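Local coordinates for protein esterase (Sinorhizobium meliloti 1021, PDB 4TX1) that belongs to the SGNH hydrolases as a carbohydrate acetylesterase, cleaving acetyl esters and probably also acting as an arylesterase, at residues A[148-153]-A[193-198]; A[103-108]-A[158-163]; A[13-18]-A[90-95]; A[84-89]-A[127-132]. All coordinates share one frame; numbering follows the deposited sequence.

Contact 1. Residues A[148-153]-A[193-198]; sequences PLCETA and ARTTPI
Pro148 O is gripped from two directions across this loop pair: Thr195 OG1 donates to it at 2.8 Å, lying in the carbonyl plane, and a water donates to it at 2.7 Å. The same water accepts from Thr195 N, so the hydroxyl and the amide of one threonine both serve a single carbonyl, one directly and one through the solvent. With chi1 at 53°, OG1 stands between the backbone N and the carbonyl carbon of Thr195, and CG2 also packs near Pro148 O. A valine here would probably leave Pro148 O without its direct donor and dependent on the water.

Farther along, the pattern recurs with the roles of the loops exchanged. Thr152 OG1 donates to Pro197 O at 2.8 Å, approaching from above the carbonyl plane (40° out of it), while a second water bridges Pro197 O and Ala153 N. Between these two polar clasps Cys150 SG fills the middle, 3.6 Å from Pro197 N and 4.1 Å from Pro197 CB. Thr196 turns away, its OG1 accepting from Ile198 N in an ST turn, and its side chain touches what is probably the Ser22, His202, Asp199 catalytic triad. The touching parts of the two loops run in nearly the same direction, 11° apart. One follows strand 140-145 and leads to helix 155-160, with Leu149 set on Val165 of helix 164-168; the other follows strand 185-188 and leads to helix 205-223, where Ala193 packs on Asn207 and Val211.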
loop_
_atom_site.group_PDB
_atom_site.type_symbol
_atom_site.label_atom_id
_atom_site.label_comp_id
_atom_site.label_asym_id
_atom_site.label_seq_id
_atom_site.Cartn_x
_atom_site.Cartn_y
_atom_site.Cartn_z
ATOM N N PRO A 148 7.566 -1.885 32.430
ATOM C CA PRO A 148 6.296 -1.248 32.338
ATOM C C PRO A 148 6.249 0.271 32.566
ATOM O O PRO A 148 7.152 0.839 33.168
ATOM C CB PRO A 148 5.439 -1.931 33.376
ATOM C CG PRO A 148 6.384 -2.666 34.212
ATOM C CD PRO A 148 7.646 -2.883 33.508
ATOM N N LEU A 149 5.211 0.898 32.042
ATOM C CA LEU A 149 5.041 2.322 32.085
ATOM C C LEU A 149 4.867 2.756 33.541
ATOM O O LEU A 149 4.366 1.946 34.378
ATOM C CB LEU A 149 3.872 2.915 31.297
ATOM C CG LEU A 149 3.658 2.610 29.791
ATOM C CD1 LEU A 149 3.142 3.803 29.067
ATOM C CD2 LEU A 149 4.762 1.850 29.167
ATOM N N CYS A 150 5.328 3.958 33.822
ATOM C CA CYS A 150 5.056 4.582 35.149
ATOM C C CYS A 150 4.306 5.887 35.001
ATOM O O CYS A 150 4.188 6.449 33.915
ATOM C CB CYS A 150 6.357 4.742 35.951
ATOM S SG CYS A 150 7.493 5.942 35.268
ATOM N N GLU A 151 3.758 6.428 36.119
ATOM C CA GLU A 151 3.052 7.688 36.090
ATOM C C GLU A 151 4.032 8.834 35.831
ATOM O O GLU A 151 5.206 8.768 36.187
ATOM C CB GLU A 151 2.265 7.973 37.381
ATOM C CG GLU A 151 1.337 6.883 37.832
ATOM C CD GLU A 151 0.044 6.788 37.043
ATOM O OE1 GLU A 151 -0.226 7.691 36.203
ATOM O OE2 GLU A 151 -0.729 5.788 37.291
ATOM N N THR A 152 3.558 9.835 35.125
ATOM C CA THR A 152 4.369 10.977 34.783
ATOM C C THR A 152 3.608 12.248 34.861
ATOM O O THR A 152 2.398 12.296 34.590
ATOM C CB THR A 152 4.959 10.771 33.358
ATOM O OG1 THR A 152 5.882 11.808 33.038
ATOM C CG2 THR A 152 3.811 10.720 32.290
ATOM N N ALA A 153 4.340 13.325 35.229
ATOM C CA ALA A 153 3.784 14.676 35.229
ATOM C C ALA A 153 3.732 15.280 33.834
ATOM O O ALA A 153 3.088 16.317 33.614
ATOM C CB ALA A 153 4.644 15.579 36.168
ATOM N N ALA A 193 14.923 -3.579 35.254
ATOM C CA ALA A 193 14.926 -2.183 34.786
ATOM C C ALA A 193 13.589 -1.553 35.001
ATOM O O ALA A 193 12.544 -2.221 35.118
ATOM C CB ALA A 193 15.359 -2.062 33.286
ATOM N N ARG A 194 13.582 -0.234 35.155
ATOM C CA ARG A 194 12.400 0.512 35.238
ATOM C C ARG A 194 12.451 1.769 34.360
ATOM O O ARG A 194 13.518 2.296 34.034
ATOM C CB ARG A 194 12.063 0.963 36.670
ATOM C CG ARG A 194 13.131 1.846 37.209
ATOM C CD ARG A 194 12.982 2.023 38.718
ATOM N NE ARG A 194 11.737 2.645 39.165
ATOM C CZ ARG A 194 11.348 2.785 40.442
ATOM N NH1 ARG A 194 12.140 2.435 41.446
ATOM N NH2 ARG A 194 10.194 3.362 40.706
ATOM N N THR A 195 11.260 2.214 34.035
ATOM C CA THR A 195 11.010 3.394 33.217
ATOM C C THR A 195 11.225 4.667 34.060
ATOM O O THR A 195 11.159 4.652 35.306
ATOM C CB THR A 195 9.611 3.409 32.588
ATOM O OG1 THR A 195 8.566 3.230 33.592
ATOM C CG2 THR A 195 9.495 2.313 31.509
ATOM N N THR A 196 11.530 5.747 33.354
ATOM C CA THR A 196 11.728 7.023 33.984
ATOM C C THR A 196 10.452 7.842 34.099
ATOM O O THR A 196 9.686 8.011 33.156
ATOM C CB THR A 196 12.846 7.848 33.348
ATOM O OG1 THR A 196 12.794 9.183 33.912
ATOM C CG2 THR A 196 12.634 7.973 31.845
ATOM N N PRO A 197 10.160 8.416 35.273
ATOM C CA PRO A 197 9.022 9.298 35.365
ATOM C C PRO A 197 9.092 10.660 34.644
ATOM O O PRO A 197 8.102 11.347 34.617
ATOM C CB PRO A 197 8.812 9.515 36.908
ATOM C CG PRO A 197 10.135 9.229 37.412
ATOM C CD PRO A 197 10.849 8.193 36.578
ATOM N N ILE A 198 10.222 11.000 34.080
ATOM C CA ILE A 198 10.393 12.189 33.203
ATOM C C ILE A 198 9.295 12.132 32.082
ATOM O O ILE A 198 8.691 13.128 31.711
ATOM C CB ILE A 198 11.790 12.217 32.614
ATOM C CG1 ILE A 198 12.814 12.491 33.729
ATOM C CG2 ILE A 198 11.923 13.302 31.573
ATOM C CD1 ILE A 198 14.294 12.352 33.329
HETATM O O HOH W 1 9.034 0.242 34.966
HETATM O O HOH W 2 6.974 12.898 36.411
#

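Contact 2. Residues A[103-108]-A[158-163]; sequences DMKPII and AAMFAG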
loop_
_atom_site.group_PDB
_atom_site.type_symbol
_atom_site.label_atom_id
_atom_site.label_comp_id
_atom_site.label_asym_id
_atom_site.label_seq_id
_atom_site.Cartn_x
_atom_site.Cartn_y
_atom_site.Cartn_z
ATOM N N ASP A 103 2.112 0.011 21.791
ATOM C CA ASP A 103 0.782 -0.591 21.748
ATOM C C ASP A 103 -0.101 -0.091 22.920
ATOM O O ASP A 103 -1.341 -0.161 22.858
ATOM C CB ASP A 103 0.793 -2.109 21.802
ATOM C CG ASP A 103 1.328 -2.769 20.548
ATOM O OD1 ASP A 103 2.503 -2.414 20.184
ATOM O OD2 ASP A 103 0.723 -3.757 19.995
ATOM N N MET A 104 0.544 0.479 23.967
ATOM C CA MET A 104 -0.239 1.035 25.089
ATOM C C MET A 104 -0.888 2.379 24.827
ATOM O O MET A 104 -1.725 2.840 25.604
ATOM C CB MET A 104 0.722 1.129 26.320
ATOM C CG MET A 104 1.425 -0.143 26.699
ATOM S SD MET A 104 0.245 -1.452 27.241
ATOM C CE MET A 104 -0.048 -2.429 25.781
ATOM N N LYS A 105 -0.554 3.007 23.688
ATOM C CA LYS A 105 -1.200 4.203 23.238
ATOM C C LYS A 105 -2.596 3.959 22.793
ATOM O O LYS A 105 -2.835 3.114 21.927
ATOM C CB LYS A 105 -0.441 4.766 21.999
ATOM C CG LYS A 105 0.999 5.163 22.279
ATOM C CD LYS A 105 1.647 5.539 20.944
ATOM C CE LYS A 105 3.070 6.013 21.117
ATOM N NZ LYS A 105 3.803 6.348 19.812
ATOM N N PRO A 106 -3.567 4.711 23.330
ATOM C CA PRO A 106 -4.952 4.585 22.841
ATOM C C PRO A 106 -5.154 4.689 21.357
ATOM O O PRO A 106 -5.982 3.965 20.793
ATOM C CB PRO A 106 -5.659 5.751 23.564
ATOM C CG PRO A 106 -4.935 5.834 24.903
ATOM C CD PRO A 106 -3.498 5.504 24.593
ATOM N N ILE A 107 -4.426 5.549 20.704
ATOM C CA ILE A 107 -4.541 5.701 19.267
ATOM C C ILE A 107 -4.139 4.385 18.590
ATOM O O ILE A 107 -4.638 4.169 17.475
ATOM C CB ILE A 107 -3.791 6.871 18.634
ATOM C CG1 ILE A 107 -2.288 6.807 18.872
ATOM C CG2 ILE A 107 -4.380 8.237 19.198
ATOM C CD1 ILE A 107 -1.404 7.734 17.952
ATOM N N ILE A 108 -3.294 3.546 19.215
ATOM C CA ILE A 108 -2.871 2.287 18.583
ATOM C C ILE A 108 -3.856 1.193 18.909
ATOM O O ILE A 108 -4.415 0.535 18.011
ATOM C CB ILE A 108 -1.401 1.949 18.904
ATOM C CG1 ILE A 108 -0.460 3.102 18.528
ATOM C CG2 ILE A 108 -1.048 0.573 18.309
ATOM C CD1 ILE A 108 -0.438 3.459 17.020
ATOM N N ALA A 158 1.410 11.648 29.275
ATOM C CA ALA A 158 0.302 11.113 30.023
ATOM C C ALA A 158 -0.935 10.931 29.132
ATOM O O ALA A 158 -1.661 9.958 29.284
ATOM C CB ALA A 158 0.001 11.973 31.242
ATOM N N ALA A 159 -1.090 11.832 28.190
ATOM C CA ALA A 159 -2.191 11.711 27.236
ATOM C C ALA A 159 -1.934 10.680 26.229
ATOM O O ALA A 159 -2.788 9.843 25.929
ATOM C CB ALA A 159 -2.491 13.069 26.545
ATOM N N MET A 160 -0.725 10.740 25.676
ATOM C CA MET A 160 -0.333 9.790 24.561
ATOM C C MET A 160 -0.477 8.339 25.027
ATOM O O MET A 160 -0.871 7.487 24.259
ATOM C CB MET A 160 1.072 10.041 24.102
ATOM C CG MET A 160 1.608 9.045 23.100
ATOM S SD MET A 160 0.721 9.247 21.509
ATOM C CE MET A 160 1.990 10.165 20.702
ATOM N N PHE A 161 -0.165 8.067 26.296
ATOM C CA PHE A 161 -0.152 6.734 26.853
ATOM C C PHE A 161 -1.181 6.592 27.956
ATOM O O PHE A 161 -1.052 5.684 28.809
ATOM C CB PHE A 161 1.259 6.394 27.404
ATOM C CG PHE A 161 2.339 6.306 26.359
ATOM C CD1 PHE A 161 2.607 5.063 25.712
ATOM C CD2 PHE A 161 3.105 7.416 25.991
ATOM C CE1 PHE A 161 3.611 4.940 24.773
ATOM C CE2 PHE A 161 4.109 7.254 25.029
ATOM C CZ PHE A 161 4.348 6.015 24.437
ATOM N N ALA A 162 -2.281 7.336 27.852
ATOM C CA ALA A 162 -3.347 7.255 28.854
ATOM C C ALA A 162 -3.835 5.812 29.058
ATOM O O ALA A 162 -4.170 5.074 28.106
ATOM C CB ALA A 162 -4.499 8.208 28.468
ATOM N N GLY A 163 -3.876 5.350 30.291
ATOM C CA GLY A 163 -4.297 3.934 30.593
ATOM C C GLY A 163 -3.158 2.918 30.569
ATOM O O GLY A 163 -3.291 1.749 30.969
HETATM O O HOH W 3 -2.821 7.625 22.207
#
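Chi1 of -62° sets Lys105 CG beside its own backbone N, and the chain, extended from there, passes over one face of the Phe161 ring, whose chi1 of -66° brings it under the lysine. Lys105 lies two residues beyond the Gly-Ser-Asn-Asp sequence that fits the GxND block of SGNH hydrolases, in which the asparagine, here Asn102, is probably part of the oxyanion hole. CG makes the CH-pi contact, 4.0 Å from the ring centroid; CE continues to Phe161 CZ at 3.6 Å. NZ reaches weakly to Asn102 OD1. Met160, last of the helix, bends to bring SD to 3.9 Å from Lys105 CD, so the aliphatic lysine chain meets the aromatic face on one side and the sulfur on an adjacent one. Met104 CB meets the edge of the same ring. Ile107 CD1 also approaches Met160 SD, and Phe113 of the second subunit packs on Met160.

The end of helix 155-160 is thereby joined to the loop by apolar contacts, with no direct hydrogen bond between them. Met160 O receives Lys105 CA in a C-H...O contact and Pro106 CD at 3.3 Å, and it accepts from a water, 2.8 Å away, that in turn accepts from Ile107 N.

Contact 3. Residues A[13-18]-A[90-95]; sequences MKTVLC and APLDLI
Two neighbouring strands of the central parallel sheet meet here, 14-18 at the start of the chain and 94-95 with the loop that leads into it. Val16 pairs with Leu94 and Leu17 with Ile95. Leu17 N donates to Leu94 O at 2.9 Å, while Thr15 O takes two amides, Asp93 N at 3.0 Å and Leu94 N at 3.3 Å. Just before the regular pairing a side chain stands in for the backbone: Asp93, with CG anti to its carbonyl carbon (chi1 -60°), extends OD2 to Thr15 N at 2.8 Å, using the anti lone pair. Asp93 thus holds Thr15 at both its N and its O. With an alanine here, Thr15 N would probably lose this acceptor, and residue 93 would hold Thr15 through its carbonyl alone.

On one face of the sheet Val16 CG1 and Leu94 CD2 lie side by side, 4.0 Å apart, beneath Leu223 of helix 205-223. On the other, Leu92 reaches across with CD2 to touch Thr15 CG2 at 3.6 Å and Leu17 CB at 3.9 Å, and Leu86 of helix 78-89 packs against both leucines. Strand 53-59 borders 14-20 on its far edge, and helix 78-89 links it to 94-98, a beta-alpha-beta crossover passing over the first strand. Strand order 2-1-3-4-5 with helices on both faces is that of the three-layer alpha/beta/alpha SGNH-hydrolase fold.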
loop_
_atom_site.group_PDB
_atom_site.type_symbol
_atom_site.label_atom_id
_atom_site.label_comp_id
_atom_site.label_asym_id
_atom_site.label_seq_id
_atom_site.Cartn_x
_atom_site.Cartn_y
_atom_site.Cartn_z
ATOM N N MET A 13 30.188 -18.496 14.887
ATOM C CA MET A 13 29.725 -17.101 15.255
ATOM C C MET A 13 28.199 -17.057 15.178
ATOM O O MET A 13 27.637 -17.389 14.161
ATOM C CB MET A 13 30.338 -16.107 14.286
ATOM C CG MET A 13 29.623 -14.771 14.116
ATOM S SD MET A 13 30.348 -13.507 15.145
ATOM C CE MET A 13 31.821 -13.054 14.231
ATOM N N LYS A 14 27.543 -16.738 16.282
ATOM C CA LYS A 14 26.082 -16.689 16.321
ATOM C C LYS A 14 25.647 -15.249 15.945
ATOM O O LYS A 14 26.330 -14.284 16.276
ATOM C CB LYS A 14 25.584 -16.956 17.713
ATOM C CG LYS A 14 26.048 -18.265 18.357
ATOM C CD LYS A 14 25.549 -19.496 17.632
ATOM C CE LYS A 14 26.209 -20.755 18.271
ATOM N NZ LYS A 14 25.308 -21.891 18.018
ATOM N N THR A 15 24.504 -15.124 15.289
ATOM C CA THR A 15 24.026 -13.790 14.962
ATOM C C THR A 15 22.718 -13.602 15.687
ATOM O O THR A 15 21.866 -14.522 15.747
ATOM C CB THR A 15 23.786 -13.618 13.472
ATOM O OG1 THR A 15 25.030 -13.866 12.770
ATOM C CG2 THR A 15 23.307 -12.097 13.169
ATOM N N VAL A 16 22.588 -12.431 16.297
ATOM C CA VAL A 16 21.421 -12.125 17.124
ATOM C C VAL A 16 20.803 -10.835 16.596
ATOM O O VAL A 16 21.495 -9.819 16.516
ATOM C CB VAL A 16 21.803 -11.823 18.596
ATOM C CG1 VAL A 16 20.606 -11.522 19.469
ATOM C CG2 VAL A 16 22.615 -13.004 19.225
ATOM N N LEU A 17 19.515 -10.877 16.262
ATOM C CA LEU A 17 18.772 -9.659 15.885
ATOM C C LEU A 17 17.949 -9.188 17.049
ATOM O O LEU A 17 17.151 -9.958 17.635
ATOM C CB LEU A 17 17.853 -9.908 14.663
ATOM C CG LEU A 17 16.868 -8.768 14.252
ATOM C CD1 LEU A 17 17.646 -7.611 13.649
ATOM C CD2 LEU A 17 15.852 -9.406 13.288
ATOM N N CYS A 18 18.078 -7.896 17.333
ATOM C CA CYS A 18 17.335 -7.234 18.397
ATOM C C CYS A 18 16.316 -6.272 17.781
ATOM O O CYS A 18 16.693 -5.248 17.200
ATOM C CB CYS A 18 18.197 -6.448 19.317
ATOM S SG CYS A 18 19.518 -7.473 20.094
ATOM N N ALA A 90 19.626 -12.175 7.685
ATOM C CA ALA A 90 19.700 -13.629 7.643
ATOM C C ALA A 90 21.111 -14.058 7.217
ATOM O O ALA A 90 21.734 -13.458 6.393
ATOM C CB ALA A 90 18.660 -14.197 6.677
ATOM N N PRO A 91 21.549 -15.207 7.715
ATOM C CA PRO A 91 20.891 -16.142 8.592
ATOM C C PRO A 91 21.053 -15.761 10.047
ATOM O O PRO A 91 22.102 -15.233 10.436
ATOM C CB PRO A 91 21.670 -17.463 8.319
ATOM C CG PRO A 91 22.995 -17.013 7.963
ATOM C CD PRO A 91 22.789 -15.772 7.126
ATOM N N LEU A 92 19.990 -15.983 10.825
ATOM C CA LEU A 92 19.955 -15.585 12.208
ATOM C C LEU A 92 19.862 -16.808 13.127
ATOM O O LEU A 92 19.099 -17.728 12.832
ATOM C CB LEU A 92 18.756 -14.645 12.461
ATOM C CG LEU A 92 18.818 -13.304 11.684
ATOM C CD1 LEU A 92 17.370 -12.697 11.684
ATOM C CD2 LEU A 92 19.811 -12.451 12.393
ATOM N N ASP A 93 20.559 -16.728 14.237
ATOM C CA ASP A 93 20.485 -17.752 15.312
ATOM C C ASP A 93 19.462 -17.457 16.381
ATOM O O ASP A 93 18.813 -18.367 16.903
ATOM C CB ASP A 93 21.880 -17.966 15.926
ATOM C CG ASP A 93 22.872 -18.446 14.883
ATOM O OD1 ASP A 93 22.677 -19.534 14.325
ATOM O OD2 ASP A 93 23.734 -17.678 14.492
ATOM N N LEU A 94 19.193 -16.157 16.618
ATOM C CA LEU A 94 18.247 -15.731 17.604
ATOM C C LEU A 94 17.643 -14.382 17.228
ATOM O O LEU A 94 18.382 -13.478 16.861
ATOM C CB LEU A 94 18.940 -15.475 18.951
ATOM C CG LEU A 94 18.149 -15.081 20.172
ATOM C CD1 LEU A 94 17.058 -16.069 20.607
ATOM C CD2 LEU A 94 19.153 -14.768 21.332
ATOM N N ILE A 95 16.351 -14.299 17.400
ATOM C CA ILE A 95 15.644 -12.993 17.268
ATOM C C ILE A 95 15.197 -12.675 18.679
ATOM O O ILE A 95 14.515 -13.508 19.336
ATOM C CB ILE A 95 14.458 -13.088 16.297
ATOM C CG1 ILE A 95 15.018 -13.399 14.885
ATOM C CG2 ILE A 95 13.700 -11.738 16.364
ATOM C CD1 ILE A 95 15.028 -14.769 14.430
HETATM O O HOH W 4 23.818 -13.350 9.669
#

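Contact 4. Residues A[84-89]-A[127-132]; sequences TVLHTH and RRHDWP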
loop_
_atom_site.group_PDB
_atom_site.type_symbol
_atom_site.label_atom_id
_atom_site.label_comp_id
_atom_site.label_asym_id
_atom_site.label_seq_id
_atom_site.Cartn_x
_atom_site.Cartn_y
_atom_site.Cartn_z
ATOM N N THR A 84 11.443 -7.724 5.816
ATOM C CA THR A 84 12.545 -7.041 5.198
ATOM C C THR A 84 13.764 -7.000 6.114
ATOM O O THR A 84 14.897 -7.265 5.643
ATOM C CB THR A 84 12.155 -5.627 4.844
ATOM O OG1 THR A 84 11.048 -5.712 3.888
ATOM C CG2 THR A 84 13.308 -4.835 4.234
ATOM N N VAL A 85 13.555 -6.816 7.416
ATOM C CA VAL A 85 14.648 -6.870 8.403
ATOM C C VAL A 85 15.245 -8.270 8.555
ATOM O O VAL A 85 16.474 -8.468 8.515
ATOM C CB VAL A 85 14.158 -6.278 9.707
ATOM C CG1 VAL A 85 15.250 -6.320 10.802
ATOM C CG2 VAL A 85 13.789 -4.806 9.449
ATOM N N LEU A 86 14.371 -9.272 8.603
ATOM C CA LEU A 86 14.857 -10.675 8.698
ATOM C C LEU A 86 15.717 -11.016 7.481
ATOM O O LEU A 86 16.789 -11.617 7.536
ATOM C CB LEU A 86 13.681 -11.592 8.774
ATOM C CG LEU A 86 12.835 -11.586 10.033
ATOM C CD1 LEU A 86 11.592 -12.465 9.891
ATOM C CD2 LEU A 86 13.585 -11.936 11.367
ATOM N N HIS A 87 15.249 -10.584 6.343
ATOM C CA HIS A 87 15.881 -10.912 5.103
ATOM C C HIS A 87 17.241 -10.246 4.946
ATOM O O HIS A 87 18.152 -10.842 4.402
ATOM C CB HIS A 87 14.959 -10.566 3.896
ATOM C CG HIS A 87 15.074 -11.521 2.738
ATOM N ND1 HIS A 87 14.489 -12.792 2.727
ATOM C CD2 HIS A 87 15.636 -11.336 1.529
ATOM C CE1 HIS A 87 14.743 -13.354 1.550
ATOM N NE2 HIS A 87 15.418 -12.505 0.804
ATOM N N THR A 88 17.352 -9.008 5.404
ATOM C CA THR A 88 18.581 -8.252 5.378
ATOM C C THR A 88 19.648 -8.893 6.255
ATOM O O THR A 88 20.862 -8.783 5.988
ATOM C CB THR A 88 18.273 -6.854 5.989
ATOM O OG1 THR A 88 17.348 -6.164 5.096
ATOM C CG2 THR A 88 19.556 -6.047 6.108
ATOM N N HIS A 89 19.249 -9.493 7.345
ATOM C CA HIS A 89 20.243 -9.915 8.359
ATOM C C HIS A 89 20.440 -11.427 8.441
ATOM O O HIS A 89 21.292 -11.887 9.245
ATOM C CB HIS A 89 19.892 -9.285 9.715
ATOM C CG HIS A 89 20.014 -7.800 9.733
ATOM N ND1 HIS A 89 21.172 -7.135 9.389
ATOM C CD2 HIS A 89 19.071 -6.830 9.955
ATOM C CE1 HIS A 89 20.951 -5.823 9.432
ATOM N NE2 HIS A 89 19.677 -5.615 9.766
ATOM N N ARG A 127 8.944 -17.659 11.926
ATOM C CA ARG A 127 8.880 -19.081 11.736
ATOM C C ARG A 127 8.548 -19.441 10.313
ATOM O O ARG A 127 8.864 -20.508 9.862
ATOM C CB ARG A 127 7.880 -19.655 12.686
ATOM C CG ARG A 127 8.285 -19.415 14.123
ATOM C CD ARG A 127 8.479 -20.702 14.815
ATOM N NE ARG A 127 9.198 -20.654 16.070
ATOM C CZ ARG A 127 8.615 -20.847 17.227
ATOM N NH1 ARG A 127 7.319 -20.996 17.290
ATOM N NH2 ARG A 127 9.329 -20.874 18.317
ATOM N N ARG A 128 7.896 -18.536 9.624
ATOM C CA ARG A 128 7.534 -18.788 8.202
ATOM C C ARG A 128 8.309 -18.038 7.171
ATOM O O ARG A 128 7.913 -18.094 6.020
ATOM C CB ARG A 128 6.059 -18.530 7.961
ATOM C CG ARG A 128 5.097 -19.285 8.903
ATOM C CD ARG A 128 5.252 -20.777 8.794
ATOM N NE ARG A 128 4.329 -21.463 7.858
ATOM C CZ ARG A 128 4.615 -22.575 7.122
ATOM N NH1 ARG A 128 5.869 -23.085 7.123
ATOM N NH2 ARG A 128 3.686 -23.099 6.252
ATOM N N HIS A 129 9.344 -17.323 7.575
ATOM C CA HIS A 129 10.104 -16.511 6.669
ATOM C C HIS A 129 10.764 -17.338 5.596
ATOM O O HIS A 129 11.339 -18.396 5.917
ATOM C CB HIS A 129 11.167 -15.658 7.428
ATOM C CG HIS A 129 11.765 -14.614 6.543
ATOM N ND1 HIS A 129 11.087 -13.464 6.206
ATOM C CD2 HIS A 129 12.902 -14.605 5.800
ATOM C CE1 HIS A 129 11.791 -12.780 5.323
ATOM N NE2 HIS A 129 12.886 -13.461 5.023
ATOM N N ASP A 130 10.774 -16.854 4.358
ATOM C CA ASP A 130 11.480 -17.496 3.249
ATOM C C ASP A 130 12.897 -16.973 3.154
ATOM O O ASP A 130 13.205 -15.997 2.491
ATOM C CB ASP A 130 10.713 -17.287 1.928
ATOM C CG ASP A 130 11.267 -18.148 0.790
ATOM O OD1 ASP A 130 11.770 -19.276 1.077
ATOM O OD2 ASP A 130 11.166 -17.705 -0.367
ATOM N N TRP A 131 13.776 -17.652 3.877
ATOM C CA TRP A 131 15.111 -17.185 4.091
ATOM C C TRP A 131 15.904 -17.060 2.754
ATOM O O TRP A 131 15.615 -17.777 1.840
ATOM C CB TRP A 131 15.828 -18.101 5.089
ATOM C CG TRP A 131 15.146 -18.172 6.385
ATOM C CD1 TRP A 131 14.422 -19.195 6.874
ATOM C CD2 TRP A 131 15.128 -17.156 7.375
ATOM N NE1 TRP A 131 13.928 -18.893 8.105
ATOM C CE2 TRP A 131 14.350 -17.639 8.442
ATOM C CE3 TRP A 131 15.685 -15.894 7.470
ATOM C CZ2 TRP A 131 14.089 -16.893 9.580
ATOM C CZ3 TRP A 131 15.425 -15.151 8.611
ATOM C CH2 TRP A 131 14.663 -15.682 9.671
ATOM N N PRO A 132 16.873 -16.145 2.673
ATOM C CA PRO A 132 17.516 -15.840 1.395
ATOM C C PRO A 132 18.402 -16.922 0.832
ATOM O O PRO A 132 18.713 -16.866 -0.406
ATOM C CB PRO A 132 18.404 -14.652 1.692
ATOM C CG PRO A 132 18.406 -14.494 3.131
ATOM C CD PRO A 132 17.166 -15.108 3.676
#
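His87, on helix 78-89, can be followed outward into the loop that leaves helix 112-127. Its CB already lies 3.7 Å from His129 NE2. At ND1 the ring makes the polar bond of the contact, 2.9 Å to His129 NE2 and nearly straight at 163°; either nitrogen could be the donor. Next round the ring, CE1 faces Asp130 O at 3.2 Å, an edge-on approach in the plane of the imidazole. NE2, at the tip, lies 3.8 Å from Pro132 CB. Meanwhile the proline covers one face, its CD making a CH-pi contact 3.9 Å from the His87 centroid. The unusual chi1 of -145°, away from a staggered value, turns the ring so that its edge meets His129 and one face meets the proline.

The two imidazoles meet edge to edge with their planes at 61°, which suits a bond between ring nitrogens rather than a stack. Leu86 lids the His129 ring: its CB sits 4.0 Å from the centroid, almost straight above it, and CD1 extends along the ring toward ND1. The same CB touches Trp131 CZ3 at 4.0 Å, so leucine, histidine and tryptophan close into one cluster, with His129 CD2 over a face of the indole.

Other copies border the contact: Leu60 of the third subunit packs on His87, and Asp130 forms a salt bridge with Arg128 of the fourth. Within the chain, Leu86 also packs on Leu17 of strand 14-20, so one leucine of helix 78-89 touches both the sheet and the loop that runs from helix 112-127 to strand 140-145.

How the contacts relate
The four contacts form two touching pairs. Contacts 1 and 2 have centres 14 Å apart and meet where Leu149 CD1 packs on Phe161 CB at 3.6 Å; their segments alternate along the chain, binding loops on the side of the probable Ser22, His202, Asp199 triad. Contacts 3 and 4, with centres 11 Å apart, meet through their leucines and through Ala90, whose CB lies 3.5 Å from Pro132 CD, and both border the third subunit. Contacts 1 and 3 lie on opposite sides of the chain's centre, about 31 Å apart between centres, so the start of the sheet and the loops near the probable triad are held by separate contacts; contact 2 instead borders the second subunit.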